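PDB 2A9F: putative malic enzyme ((S)-malate:NAD+ oxidoreductase (decarboxylating)), which probably catalyses the NAD-dependent oxidative decarboxylation of (S)-malate, using a divalent metal ion such as magnesium or manganese. Local coordinates for residues A[69-74]-A[110-115]. Numbering follows the deposited sequence.
Sequences AVISDG and IVLDTK
The side chain of Leu112, from the loop just after strand 106-111, crosses that of Ile71 obliquely, methyl against methyl: Ile71 CG2 lies 4.1 Å from Leu112 CD2. That branch is opposite the backbone N of Ile71, CG1 taking the place beside the nitrogen (chi1 -50°), and it also rests 3.6 Å from Ile110 O. Ile110 points to the same face as Ile71, its CB 4.3 Å from Ile71 CG1. Helix 117-127 covers this side through Val124 and Ile123, while Leu127 of the second subunit packs on Ile110 and Leu112. Ser72 and Val111 turn to the other face, under helix 85-102.

Between the two faces, three backbone bonds join the segments, donated alternately from either one: Ile110 N to Val70 O at 2.7 Å, then Ser72 N to Ile110 O and Leu112 N to Ser72 O. The CA-H groups of Ile71 and Val111 point to the last two acceptors. At the strand end, Ser72 OG accepts from Gly74 N at 2.7 Å, an ST turn. The carboxylate of Asp73 is held by Thr75 and, in a salt bridge, by Arg143.

Two parallel neighbours joined through helix 85-102 form a beta-alpha-beta crossover in the malic enzyme N-terminal domain, with Val70 beside the magnesium ligand Glu137 and Lys95, the predicted proton acceptor.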
ATOM      1  N   ALA A  69      -2.082   4.719   5.342  1.00 38.13           N
ATOM      2  CA  ALA A  69      -1.323   4.938   4.137  1.00 37.03           C
ATOM      3  C   ALA A  69      -0.745   6.355   4.174  1.00 37.26           C
ATOM      4  O   ALA A  69      -1.389   7.296   4.639  1.00 35.39           O
ATOM      5  CB  ALA A  69      -2.220   4.757   2.923  1.00 39.43           C
ATOM      6  N   VAL A  70       0.491   6.490   3.722  1.00 37.81           N
ATOM      7  CA  VAL A  70       1.121   7.788   3.651  1.00 39.07           C
ATOM      8  C   VAL A  70       1.153   8.044   2.148  1.00 41.89           C
ATOM      9  O   VAL A  70       1.880   7.376   1.410  1.00 41.26           O
ATOM     10  CB  VAL A  70       2.524   7.737   4.217  1.00 39.43           C
ATOM     11  CG1 VAL A  70       3.124   9.129   4.239  1.00 38.98           C
ATOM     12  CG2 VAL A  70       2.479   7.122   5.610  1.00 38.69           C
ATOM     13  N   ILE A  71       0.347   8.999   1.694  1.00 43.40           N
ATOM     14  CA  ILE A  71       0.239   9.286   0.268  1.00 44.22           C
ATOM     15  C   ILE A  71       0.691  10.674  -0.171  1.00 45.68           C
ATOM     16  O   ILE A  71       0.422  11.677   0.495  1.00 45.96           O
ATOM     17  CB  ILE A  71      -1.217   9.076  -0.204  1.00 44.24           C
ATOM     18  CG1 ILE A  71      -1.724   7.707   0.257  1.00 44.01           C
ATOM     19  CG2 ILE A  71      -1.296   9.145  -1.705  1.00 41.71           C
ATOM     20  CD1 ILE A  71      -3.212   7.529   0.083  1.00 44.93           C
ATOM     21  N   SER A  72       1.367  10.707  -1.319  1.00 45.60           N
ATOM     22  CA  SER A  72       1.886  11.932  -1.926  1.00 44.10           C
ATOM     23  C   SER A  72       1.993  11.773  -3.438  1.00 46.13           C
ATOM     24  O   SER A  72       1.928  10.657  -3.977  1.00 46.66           O
ATOM     25  CB  SER A  72       3.275  12.242  -1.359  1.00 42.78           C
ATOM     26  OG  SER A  72       4.104  12.901  -2.305  1.00 40.36           O
ATOM     27  N   ASP A  73       2.163  12.900  -4.121  1.00 46.71           N
ATOM     28  CA  ASP A  73       2.327  12.907  -5.574  1.00 45.92           C
ATOM     29  C   ASP A  73       3.713  13.468  -5.882  1.00 44.90           C
ATOM     30  O   ASP A  73       4.037  13.746  -7.036  1.00 45.02           O
ATOM     31  CB  ASP A  73       1.271  13.781  -6.226  1.00 46.00           C
ATOM     32  CG  ASP A  73       1.209  15.131  -5.603  1.00 45.72           C
ATOM     33  OD1 ASP A  73       2.237  15.546  -5.033  1.00 45.41           O
ATOM     34  OD2 ASP A  73       0.150  15.781  -5.675  1.00 48.64           O
ATOM     35  N   GLY A  74       4.518  13.640  -4.837  1.00 44.16           N
ATOM     36  CA  GLY A  74       5.865  14.154  -5.009  1.00 44.00           C
ATOM     37  C   GLY A  74       5.959  15.582  -5.525  1.00 44.32           C
ATOM     38  O   GLY A  74       7.017  16.007  -6.002  1.00 42.24           O
ATOM     39  N   ILE A 110       3.035   5.418  -0.086  1.00 41.48           N
ATOM     40  CA  ILE A 110       2.494   5.288  -1.440  1.00 41.83           C
ATOM     41  C   ILE A 110       2.557   6.575  -2.254  1.00 41.12           C
ATOM     42  O   ILE A 110       1.972   7.601  -1.874  1.00 39.41           O
ATOM     43  CB  ILE A 110       1.027   4.814  -1.417  1.00 42.33           C
ATOM     44  CG1 ILE A 110       0.968   3.364  -0.970  1.00 44.04           C
ATOM     45  CG2 ILE A 110       0.414   4.928  -2.793  1.00 43.95           C
ATOM     46  CD1 ILE A 110      -0.440   2.830  -0.832  1.00 47.37           C
ATOM     47  N   VAL A 111       3.256   6.509  -3.384  1.00 39.77           N
ATOM     48  CA  VAL A 111       3.393   7.677  -4.249  1.00 41.16           C
ATOM     49  C   VAL A 111       2.760   7.431  -5.608  1.00 41.19           C
ATOM     50  O   VAL A 111       3.051   6.445  -6.259  1.00 42.46           O
ATOM     51  CB  VAL A 111       4.877   8.053  -4.449  1.00 41.59           C
ATOM     52  CG1 VAL A 111       5.443   8.614  -3.166  1.00 38.27           C
ATOM     53  CG2 VAL A 111       5.672   6.830  -4.899  1.00 38.99           C
ATOM     54  N   LEU A 112       1.882   8.324  -6.036  1.00 43.02           N
ATOM     55  CA  LEU A 112       1.240   8.158  -7.341  1.00 44.12           C
ATOM     56  C   LEU A 112       1.681   9.244  -8.313  1.00 45.42           C
ATOM     57  O   LEU A 112       1.855  10.399  -7.911  1.00 44.51           O
ATOM     58  CB  LEU A 112      -0.278   8.199  -7.190  1.00 44.50           C
ATOM     59  CG  LEU A 112      -0.892   8.519  -5.819  1.00 42.91           C
ATOM     60  CD1 LEU A 112      -1.717   9.789  -5.892  1.00 41.92           C
ATOM     61  CD2 LEU A 112      -1.776   7.374  -5.402  1.00 39.91           C
ATOM     62  N   ASP A 113       1.891   8.892  -9.581  1.00 47.10           N
ATOM     63  CA  ASP A 113       2.277   9.921 -10.553  1.00 49.67           C
ATOM     64  C   ASP A 113       1.046  10.420 -11.303  1.00 48.72           C
ATOM     65  O   ASP A 113       0.661   9.881 -12.335  1.00 46.47           O
ATOM     66  CB  ASP A 113       3.330   9.427 -11.562  1.00 53.07           C
ATOM     67  CG  ASP A 113       2.844   8.262 -12.402  1.00 56.55           C
ATOM     68  OD1 ASP A 113       3.458   7.980 -13.459  1.00 56.58           O
ATOM     69  OD2 ASP A 113       1.848   7.624 -11.996  1.00 61.97           O
ATOM     70  N   THR A 114       0.420  11.441 -10.734  1.00 46.97           N
ATOM     71  CA  THR A 114      -0.749  12.077 -11.306  1.00 49.02           C
ATOM     72  C   THR A 114      -0.813  13.351 -10.502  1.00 50.26           C
ATOM     73  O   THR A 114      -0.686  13.305  -9.274  1.00 52.15           O
ATOM     74  CB  THR A 114      -2.063  11.307 -11.046  1.00 49.30           C
ATOM     75  OG1 THR A 114      -2.447  11.460  -9.672  1.00 51.40           O
ATOM     76  CG2 THR A 114      -1.910   9.845 -11.361  1.00 47.99           C
ATOM     77  N   LYS A 115      -0.981  14.482 -11.175  1.00 49.06           N
ATOM     78  CA  LYS A 115      -1.067  15.757 -10.479  1.00 51.46           C
ATOM     79  C   LYS A 115      -2.486  16.284 -10.646  1.00 54.36           C
ATOM     80  O   LYS A 115      -2.822  17.393 -10.210  1.00 55.19           O
ATOM     81  CB  LYS A 115      -0.074  16.753 -11.068  1.00 50.63           C
ATOM     82  CG  LYS A 115       1.361  16.299 -11.009  1.00 48.38           C
ATOM     83  CD  LYS A 115       2.274  17.437 -11.365  1.00 47.12           C
ATOM     84  CE  LYS A 115       3.702  17.063 -11.153  1.00 44.32           C
ATOM     85  NZ  LYS A 115       4.082  16.022 -12.112  1.00 44.51           N
TER